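Local coordinates for protein ICChI, a glycosylated chitinase (Ipomoea carnea, PDB 6IDN) that hydrolyses chitin as a glycosylated plant family 18 glycoside hydrolase, and also has lysozyme activity, at residues Ala4-Gln9 with Asp123-Asp128; Gly31-Phe36 with Pro42-Thr47. All blocks are in the same frame, centred on the assembly; numbering follows the deposited sequence.

Contact 1: Ala4-Gln9 with Asp123-Asp128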
ATOM      1  N   ALA A   4       6.922   2.936  -4.819  1.00 17.06           N
ATOM      2  CA  ALA A   4       5.707   3.261  -4.086  1.00 16.96           C
ATOM      3  C   ALA A   4       6.096   3.688  -2.683  1.00 18.15           C
ATOM      4  O   ALA A   4       7.055   3.163  -2.116  1.00 18.76           O
ATOM      5  CB  ALA A   4       4.753   2.061  -3.993  1.00 17.54           C
ATOM      6  N   ILE A   5       5.357   4.636  -2.115  1.00 18.65           N
ATOM      7  CA  ILE A   5       5.653   5.074  -0.758  1.00 19.47           C
ATOM      8  C   ILE A   5       4.355   5.309  -0.008  1.00 18.39           C
ATOM      9  O   ILE A   5       3.336   5.682  -0.593  1.00 20.08           O
ATOM     10  CB  ILE A   5       6.532   6.345  -0.723  1.00 24.07           C
ATOM     11  CG1 ILE A   5       7.138   6.501   0.681  1.00 22.04           C
ATOM     12  CG2 ILE A   5       5.718   7.581  -1.132  1.00 25.96           C
ATOM     13  CD1 ILE A   5       8.485   7.167   0.710  1.00 23.47           C
ATOM     14  N   TYR A   6       4.408   5.097   1.311  1.00 17.59           N
ATOM     15  CA  TYR A   6       3.295   5.405   2.200  1.00 16.60           C
ATOM     16  C   TYR A   6       3.368   6.844   2.701  1.00 18.70           C
ATOM     17  O   TYR A   6       4.430   7.330   3.101  1.00 20.57           O
ATOM     18  CB  TYR A   6       3.276   4.446   3.393  1.00 18.49           C
ATOM     19  CG  TYR A   6       2.703   3.097   3.035  1.00 19.26           C
ATOM     20  CD1 TYR A   6       3.503   2.119   2.460  1.00 17.16           C
ATOM     21  CD2 TYR A   6       1.367   2.798   3.273  1.00 16.54           C
ATOM     22  CE1 TYR A   6       2.985   0.896   2.106  1.00 16.78           C
ATOM     23  CE2 TYR A   6       0.837   1.560   2.935  1.00 17.22           C
ATOM     24  CZ  TYR A   6       1.661   0.617   2.351  1.00 17.18           C
ATOM     25  OH  TYR A   6       1.154  -0.610   1.989  1.00 16.99           O
ATOM     26  N   TRP A   7       2.214   7.498   2.706  1.00 18.78           N
ATOM     27  CA  TRP A   7       2.087   8.854   3.213  1.00 18.99           C
ATOM     28  C   TRP A   7       0.840   8.925   4.078  1.00 21.69           C
ATOM     29  O   TRP A   7      -0.140   8.215   3.836  1.00 19.98           O
ATOM     30  CB  TRP A   7       2.012   9.867   2.061  1.00 23.03           C
ATOM     31  CG  TRP A   7       1.761  11.300   2.462  1.00 23.39           C
ATOM     32  CD1 TRP A   7       2.698  12.269   2.621  1.00 23.14           C
ATOM     33  CD2 TRP A   7       0.486  11.930   2.711  1.00 24.43           C
ATOM     34  NE1 TRP A   7       2.099  13.469   2.967  1.00 24.97           N
ATOM     35  CE2 TRP A   7       0.741  13.278   3.027  1.00 29.92           C
ATOM     36  CE3 TRP A   7      -0.838  11.480   2.700  1.00 27.71           C
ATOM     37  CZ2 TRP A   7      -0.276  14.172   3.333  1.00 32.15           C
ATOM     38  CZ3 TRP A   7      -1.847  12.369   3.005  1.00 26.93           C
ATOM     39  CH2 TRP A   7      -1.561  13.698   3.315  1.00 27.90           C
ATOM     40  N   GLY A   8       0.897   9.762   5.109  1.00 23.09           N
ATOM     41  CA  GLY A   8      -0.271  10.012   5.930  1.00 23.52           C
ATOM     42  C   GLY A   8      -0.046   9.894   7.423  1.00 26.60           C
ATOM     43  O   GLY A   8      -0.801  10.474   8.207  1.00 26.81           O
ATOM     44  N   GLN A   9       0.982   9.154   7.840  1.00 26.34           N
ATOM     45  CA  GLN A   9       1.101   8.761   9.235  1.00 25.37           C
ATOM     46  C   GLN A   9       2.125   9.581  10.016  1.00 27.12           C
ATOM     47  O   GLN A   9       2.483   9.199  11.138  1.00 29.87           O
ATOM     48  CB  GLN A   9       1.415   7.267   9.328  1.00 23.99           C
ATOM     49  CG  GLN A   9       0.217   6.375   9.002  1.00 24.16           C
ATOM     50  CD  GLN A   9      -0.949   6.658   9.919  1.00 27.99           C
ATOM     51  OE1 GLN A   9      -0.868   6.419  11.128  1.00 31.15           O
ATOM     52  NE2 GLN A   9      -2.036   7.210   9.363  1.00 24.33           N
ATOM     53  N   ASP A 123      -5.243  -0.203  -1.313  1.00 15.47           N
ATOM     54  CA  ASP A 123      -4.114  -0.989  -0.820  1.00 15.11           C
ATOM     55  C   ASP A 123      -4.564  -1.741   0.429  1.00 13.69           C
ATOM     56  O   ASP A 123      -5.158  -1.145   1.332  1.00 16.16           O
ATOM     57  CB  ASP A 123      -2.935  -0.070  -0.494  1.00 12.63           C
ATOM     58  CG  ASP A 123      -1.783  -0.789   0.187  1.00 16.64           C
ATOM     59  OD1 ASP A 123      -1.250  -1.744  -0.412  1.00 16.35           O
ATOM     60  OD2 ASP A 123      -1.394  -0.362   1.297  1.00 17.94           O
ATOM     61  N   PHE A 124      -4.282  -3.046   0.480  1.00 15.16           N
ATOM     62  CA  PHE A 124      -4.720  -3.904   1.589  1.00 13.64           C
ATOM     63  C   PHE A 124      -3.530  -4.100   2.526  1.00 13.34           C
ATOM     64  O   PHE A 124      -2.721  -5.004   2.326  1.00 15.83           O
ATOM     65  CB  PHE A 124      -5.191  -5.269   1.085  1.00 11.72           C
ATOM     66  CG  PHE A 124      -6.529  -5.286   0.391  1.00 14.68           C
ATOM     67  CD1 PHE A 124      -6.834  -4.416  -0.653  1.00 13.34           C
ATOM     68  CD2 PHE A 124      -7.465  -6.253   0.742  1.00 15.16           C
ATOM     69  CE1 PHE A 124      -8.058  -4.486  -1.294  1.00 13.63           C
ATOM     70  CE2 PHE A 124      -8.696  -6.348   0.092  1.00 17.84           C
ATOM     71  CZ  PHE A 124      -9.005  -5.456  -0.916  1.00 15.86           C
ATOM     72  N   ASP A 125      -3.428  -3.260   3.558  1.00 16.00           N
ATOM     73  CA  ASP A 125      -2.342  -3.378   4.538  1.00 15.86           C
ATOM     74  C   ASP A 125      -2.881  -4.007   5.820  1.00 17.11           C
ATOM     75  O   ASP A 125      -2.870  -3.425   6.893  1.00 18.13           O
ATOM     76  CB  ASP A 125      -1.699  -2.012   4.799  1.00 16.00           C
ATOM     77  CG  ASP A 125      -0.402  -2.115   5.593  1.00 21.18           C
ATOM     78  OD1 ASP A 125       0.121  -3.237   5.756  1.00 21.42           O
ATOM     79  OD2 ASP A 125       0.100  -1.073   6.078  1.00 26.94           O
ATOM     80  N   ILE A 126      -3.387  -5.225   5.665  1.00 15.92           N
ATOM     81  CA  ILE A 126      -4.078  -5.932   6.742  1.00 15.24           C
ATOM     82  C   ILE A 126      -3.027  -6.579   7.643  1.00 21.09           C
ATOM     83  O   ILE A 126      -2.360  -7.531   7.243  1.00 18.33           O
ATOM     84  CB  ILE A 126      -5.052  -6.975   6.175  1.00 17.06           C
ATOM     85  CG1 ILE A 126      -5.998  -6.334   5.144  1.00 17.51           C
ATOM     86  CG2 ILE A 126      -5.852  -7.645   7.298  1.00 20.13           C
ATOM     87  CD1 ILE A 126      -6.664  -5.026   5.625  1.00 17.74           C
ATOM     88  N   GLU A 127      -2.882  -6.062   8.865  1.00 20.54           N
ATOM     89  CA  GLU A 127      -1.869  -6.526   9.804  0.56 21.75           C
ATOM     90  C   GLU A 127      -2.437  -7.085  11.096  1.00 21.31           C
ATOM     91  O   GLU A 127      -1.663  -7.563  11.937  1.00 25.33           O
ATOM     92  CB  GLU A 127      -0.911  -5.387  10.180  0.56 23.24           C
ATOM     93  CG  GLU A 127      -0.172  -4.743   9.042  0.56 29.77           C
ATOM     94  CD  GLU A 127       0.742  -3.640   9.533  0.56 27.19           C
ATOM     95  OE1 GLU A 127       1.415  -3.841  10.570  0.56 28.79           O
ATOM     96  OE2 GLU A 127       0.787  -2.571   8.893  0.56 29.54           O
ATOM     97  N   ASP A 128      -3.745  -7.007  11.304  1.00 21.99           N
ATOM     98  CA  ASP A 128      -4.326  -7.550  12.524  1.00 22.79           C
ATOM     99  C   ASP A 128      -5.803  -7.806  12.274  1.00 20.72           C
ATOM    100  O   ASP A 128      -6.352  -7.435  11.238  1.00 23.16           O
ATOM    101  CB  ASP A 128      -4.090  -6.631  13.738  1.00 29.84           C
ATOM    102  CG  ASP A 128      -4.941  -5.373  13.712  1.00 40.96           C
ATOM    103  OD1 ASP A 128      -4.768  -4.579  12.776  1.00 53.84           O
ATOM    104  OD2 ASP A 128      -5.760  -5.158  14.639  1.00 53.50           O
TER

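Contact 2: Gly31-Phe36 with Pro42-Thr47. With NAG (2-acetamido-2-deoxy-beta-D-glucopyranose), chain B.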
ATOM      1  N   GLY A  31      -2.285   6.163   4.002  1.00 19.62           N
ATOM      2  CA  GLY A  31      -2.717   5.334   5.123  1.00 20.16           C
ATOM      3  C   GLY A  31      -3.102   6.225   6.291  1.00 21.08           C
ATOM      4  O   GLY A  31      -2.488   7.276   6.491  1.00 22.33           O
ATOM      5  N   PHE A  32      -4.115   5.815   7.068  1.00 23.14           N
ATOM      6  CA  PHE A  32      -4.809   4.528   6.974  1.00 22.36           C
ATOM      7  C   PHE A  32      -6.290   4.648   7.281  1.00 20.51           C
ATOM      8  O   PHE A  32      -6.697   5.486   8.080  1.00 21.38           O
ATOM      9  CB  PHE A  32      -4.217   3.508   7.955  1.00 21.98           C
ATOM     10  CG  PHE A  32      -2.864   3.006   7.562  1.00 20.60           C
ATOM     11  CD1 PHE A  32      -2.715   2.156   6.469  1.00 16.32           C
ATOM     12  CD2 PHE A  32      -1.742   3.383   8.278  1.00 23.19           C
ATOM     13  CE1 PHE A  32      -1.457   1.676   6.107  1.00 18.22           C
ATOM     14  CE2 PHE A  32      -0.486   2.921   7.918  1.00 20.77           C
ATOM     15  CZ  PHE A  32      -0.340   2.071   6.825  1.00 17.88           C
ATOM     16  N   LEU A  33      -7.104   3.794   6.663  1.00 19.31           N
ATOM     17  CA  LEU A  33      -8.475   3.591   7.133  1.00 20.67           C
ATOM     18  C   LEU A  33      -8.392   2.573   8.264  1.00 21.70           C
ATOM     19  O   LEU A  33      -8.199   1.377   8.026  1.00 20.12           O
ATOM     20  CB  LEU A  33      -9.382   3.113   6.001  1.00 18.45           C
ATOM     21  CG  LEU A  33     -10.889   3.238   6.238  1.00 20.73           C
ATOM     22  CD1 LEU A  33     -11.323   4.703   6.142  1.00 18.42           C
ATOM     23  CD2 LEU A  33     -11.671   2.399   5.246  1.00 21.14           C
ATOM     24  N   THR A  34      -8.496   3.050   9.509  1.00 22.82           N
ATOM     25  CA  THR A  34      -8.166   2.237  10.676  1.00 21.55           C
ATOM     26  C   THR A  34      -9.366   1.557  11.327  1.00 25.60           C
ATOM     27  O   THR A  34      -9.167   0.603  12.091  1.00 22.68           O
ATOM     28  CB  THR A  34      -7.439   3.079  11.739  1.00 23.84           C
ATOM     29  OG1 THR A  34      -8.233   4.217  12.119  1.00 25.11           O
ATOM     30  CG2 THR A  34      -6.102   3.539  11.211  1.00 22.44           C
ATOM     31  N   THR A  35     -10.589   2.028  11.070  1.00 22.92           N
ATOM     32  CA  THR A  35     -11.808   1.314  11.438  1.00 21.74           C
ATOM     33  C   THR A  35     -12.643   1.112  10.184  1.00 19.49           C
ATOM     34  O   THR A  35     -12.882   2.071   9.444  1.00 22.47           O
ATOM     35  CB  THR A  35     -12.638   2.076  12.479  1.00 27.91           C
ATOM     36  OG1 THR A  35     -11.934   2.130  13.726  1.00 30.44           O
ATOM     37  CG2 THR A  35     -13.996   1.378  12.704  1.00 24.95           C
ATOM     38  N   PHE A  36     -13.058  -0.132   9.935  1.00 21.97           N
ATOM     39  CA  PHE A  36     -14.027  -0.439   8.885  1.00 20.39           C
ATOM     40  C   PHE A  36     -14.555  -1.846   9.114  1.00 20.93           C
ATOM     41  O   PHE A  36     -13.971  -2.629   9.868  1.00 21.07           O
ATOM     42  CB  PHE A  36     -13.431  -0.315   7.470  1.00 19.57           C
ATOM     43  CG  PHE A  36     -12.259  -1.233   7.209  1.00 19.07           C
ATOM     44  CD1 PHE A  36     -12.458  -2.535   6.764  1.00 19.42           C
ATOM     45  CD2 PHE A  36     -10.964  -0.782   7.380  1.00 19.42           C
ATOM     46  CE1 PHE A  36     -11.389  -3.374   6.536  1.00 20.53           C
ATOM     47  CE2 PHE A  36      -9.883  -1.616   7.130  1.00 18.55           C
ATOM     48  CZ  PHE A  36     -10.097  -2.914   6.713  1.00 17.55           C
ATOM     49  N   PRO A  42     -16.728   3.883   9.047  1.00 26.00           N
ATOM     50  CA  PRO A  42     -15.271   3.817   8.895  1.00 24.76           C
ATOM     51  C   PRO A  42     -14.591   5.092   9.366  1.00 28.23           C
ATOM     52  O   PRO A  42     -15.173   6.182   9.362  1.00 28.32           O
ATOM     53  CB  PRO A  42     -15.076   3.583   7.392  1.00 21.41           C
ATOM     54  CG  PRO A  42     -16.354   2.912   6.962  1.00 22.10           C
ATOM     55  CD  PRO A  42     -17.433   3.580   7.794  1.00 23.22           C
ATOM     56  N   ILE A  43     -13.355   4.929   9.821  1.00 26.23           N
ATOM     57  CA  ILE A  43     -12.560   6.020  10.368  1.00 26.84           C
ATOM     58  C   ILE A  43     -11.270   6.110   9.570  1.00 23.66           C
ATOM     59  O   ILE A  43     -10.547   5.114   9.430  1.00 27.09           O
ATOM     60  CB  ILE A  43     -12.263   5.811  11.863  1.00 29.04           C
ATOM     61  CG1 ILE A  43     -13.563   5.863  12.669  1.00 30.79           C
ATOM     62  CG2 ILE A  43     -11.297   6.867  12.361  1.00 30.75           C
ATOM     63  CD1 ILE A  43     -13.362   5.588  14.132  1.00 33.61           C
ATOM     64  N   LEU A  44     -10.975   7.299   9.058  1.00 26.27           N
ATOM     65  CA  LEU A  44      -9.732   7.555   8.346  1.00 25.64           C
ATOM     66  C   LEU A  44      -8.802   8.363   9.239  1.00 26.67           C
ATOM     67  O   LEU A  44      -9.221   9.351   9.845  1.00 30.38           O
ATOM     68  CB  LEU A  44      -9.999   8.297   7.037  1.00 26.70           C
ATOM     69  CG  LEU A  44      -8.797   8.713   6.192  1.00 23.90           C
ATOM     70  CD1 LEU A  44      -8.122   7.490   5.568  1.00 27.08           C
ATOM     71  CD2 LEU A  44      -9.225   9.727   5.135  1.00 28.82           C
ATOM     72  N   ASN A  45      -7.542   7.936   9.314  1.00 25.46           N
ATOM     73  CA  ASN A  45      -6.534   8.536  10.182  1.00 26.05           C
ATOM     74  C   ASN A  45      -5.412   9.050   9.296  1.00 28.24           C
ATOM     75  O   ASN A  45      -4.700   8.256   8.673  1.00 25.79           O
ATOM     76  CB  ASN A  45      -6.020   7.498  11.180  1.00 28.41           C
ATOM     77  CG  ASN A  45      -5.040   8.064  12.186  1.00 34.85           C
ATOM     78  OD1 ASN A  45      -4.118   8.814  11.848  1.00 32.89           O
ATOM     79  ND2 ASN A  45      -5.238   7.701  13.442  1.00 30.70           N
ATOM     80  N   LEU A  46      -5.254  10.367   9.229  1.00 27.55           N
ATOM     81  CA  LEU A  46      -4.123  10.978   8.541  1.00 27.48           C
ATOM     82  C   LEU A  46      -3.253  11.725   9.543  1.00 32.41           C
ATOM     83  O   LEU A  46      -2.678  12.771   9.237  1.00 31.15           O
ATOM     84  CB  LEU A  46      -4.592  11.898   7.417  1.00 29.06           C
ATOM     85  CG  LEU A  46      -5.429  11.220   6.324  1.00 25.89           C
ATOM     86  CD1 LEU A  46      -5.819  12.181   5.208  1.00 27.84           C
ATOM     87  CD2 LEU A  46      -4.688   9.996   5.760  1.00 23.06           C
ATOM     88  N   THR A  47      -3.137  11.145  10.744  1.00 30.29           N
ATOM     89  CA  THR A  47      -2.481  11.715  11.917  1.00 32.79           C
ATOM     90  C   THR A  47      -2.682  13.225  11.974  1.00 35.64           C
ATOM     91  O   THR A  47      -3.830  13.689  11.988  1.00 36.83           O
ATOM     92  CB  THR A  47      -0.993  11.324  11.968  1.00 35.21           C
ATOM     93  OG1 THR A  47      -0.298  11.793  10.806  1.00 33.03           O
ATOM     94  CG2 THR A  47      -0.866   9.807  12.043  1.00 32.18           C
TER
HETATM   95  C1  NAG B   1      -4.374   8.131  14.495  1.00 27.84           C
HETATM   96  C2  NAG B   1      -5.150   8.310  15.790  1.00 27.79           C
HETATM   97  C3  NAG B   1      -4.196   8.646  16.939  1.00 28.41           C
HETATM   98  C4  NAG B   1      -3.097   7.593  17.023  1.00 30.46           C
HETATM   99  C5  NAG B   1      -2.403   7.466  15.670  1.00 35.50           C
HETATM  100  C6  NAG B   1      -1.348   6.385  15.629  1.00 34.38           C
HETATM  101  C7  NAG B   1      -7.488   9.069  15.769  1.00 49.31           C
HETATM  102  C8  NAG B   1      -8.406  10.241  15.593  1.00 51.06           C
HETATM  103  N2  NAG B   1      -6.181   9.327  15.649  1.00 35.82           N
HETATM  104  O3  NAG B   1      -4.923   8.674  18.161  1.00 36.71           O
HETATM  105  O4  NAG B   1      -2.141   7.942  18.018  1.00 30.18           O
HETATM  106  O5  NAG B   1      -3.373   7.129  14.671  1.00 33.07           O
HETATM  107  O6  NAG B   1      -1.923   5.108  15.873  1.00 41.00           O
HETATM  108  O7  NAG B   1      -7.912   7.940  16.009  1.00 47.15           O
HETATM  109  O   HOH W   1      -7.138   5.513  14.221  1.00 33.39           O

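Contact 1: Ala4-Gln9 with Asp123-Asp128
Tyr6 and Asp123 reach for each other across the inside of the TIM barrel, from two strands, 2-7 and 121-126, that are not neighbours in the sheet. Even the closest CA atoms, those of Tyr6 and Asp123, are 10.2 Å apart, so the contact is made by side chains alone. Asp123, Asp125 and Glu127 alternate along the second segment as the DxDxE signature of family 18 chitinases, the motif that in this family carries the catalytic glutamate, probably so here.

The polar part is a single hydrogen bond: Tyr6 OH donates to Asp123 OD2 at 2.7 Å. The hydroxyl arrives on the syn side of that oxygen, 25° out of the carboxylate plane, and the ring and carboxylate planes are 62° apart. With CG of Tyr6 anti to its carbonyl carbon (chi1 -78°), the phenol runs inward from its strand to meet Asp123 coming the other way. Ser77 OG makes a second bond to the same OD2, and Trp180 NE1 a weak one to OD1, so the carboxylate is tethered at both oxygens.

The remainder is van der Waals contact. Trp256 meets the Tyr6 ring edge-to-face. A phenylalanine here would keep the ring but is likely to leave Asp123 OD2 without the phenol's hydrogen bond, and the carboxylate less firmly fixed. Asp125, the next inward-pointing residue along the strand, sets its carboxylate obliquely to the phenol, and its OD2 stands 4.2 Å from Tyr6 CE2.

Contact 2: Gly31-Phe36 with Pro42-Thr47
Thr34 and Asn45 cross at an angle, with Thr34 CG2 4.0 Å from Asn45 CB. The Thr34 hydroxyl sits between its own backbone N and carbonyl carbon (chi1 57°), which lets OG1 meet a water at 2.7 Å. The same water accepts from Asn45 ND2 and donates to O7 of the N-acetylglucosamine, tying the acetamido group of the sugar back to the protein. ND2 is itself bonded covalently to C1 of this sugar, the first residue of an N-linked glycan, and Asn45-Leu46-Thr47 is the matching Asn-X-Thr sequon. The other branch of the amide, OD1, accepts from Thr47 N at 2.8 Å in an Asx turn, which holds the glycan-bearing amide against its own backbone.

The two segments form the antiparallel beta hairpin that strand 43-44 makes on the end of barrel strand 27-36. Phe32, preceded by a cis peptide bond, and Asn45 exchange two backbone hydrogen bonds, the one from Asn45 N to Phe32 O being 2.9 Å long. Further on, Thr34 and Thr35 both face Ile43 in a classic beta bulge: Ile43 O takes a bond from Thr34 N at 2.9 Å and a weak one from Thr35 N at 3.5 Å, while Ile43 N returns one to Thr35 O.

At the bulge, the side chains of Thr35 and Ile43 cross obliquely on one face of the hairpin, Ile43 CD1 3.8 Å from Thr35 OG1. Leu33 and Leu44 occupy the other face, where Leu33 CD1 rests 3.9 Å from Leu44 CB. Leu33 also runs alongside Pro42, pointing the same way, and both touch Tyr99 of helix 90-103.

Overall arrangement
The centres of the two contacts lie about 10 Å apart in one TIM barrel, and strands 2-7 and 27-36 are parallel neighbours in its sheet. Along the chain, contact 2 is nested between the two segments of contact 1. Contact 1 spans the barrel interior near the centre of the chain; contact 2, its centre about 13 Å from that of the chain, adds antiparallel strand 43-44 beside strand 27-36 and carries a glycan. They meet directly: Gln9 NE2 probably hydrogen-bonds Gly31 O, Gly8 O is similarly placed for Thr47 OG1, and Phe32 CE1 packs 3.2 Å from Asp125 OD2. The glycosylated hairpin thus packs directly against the signature motif of the probable active site.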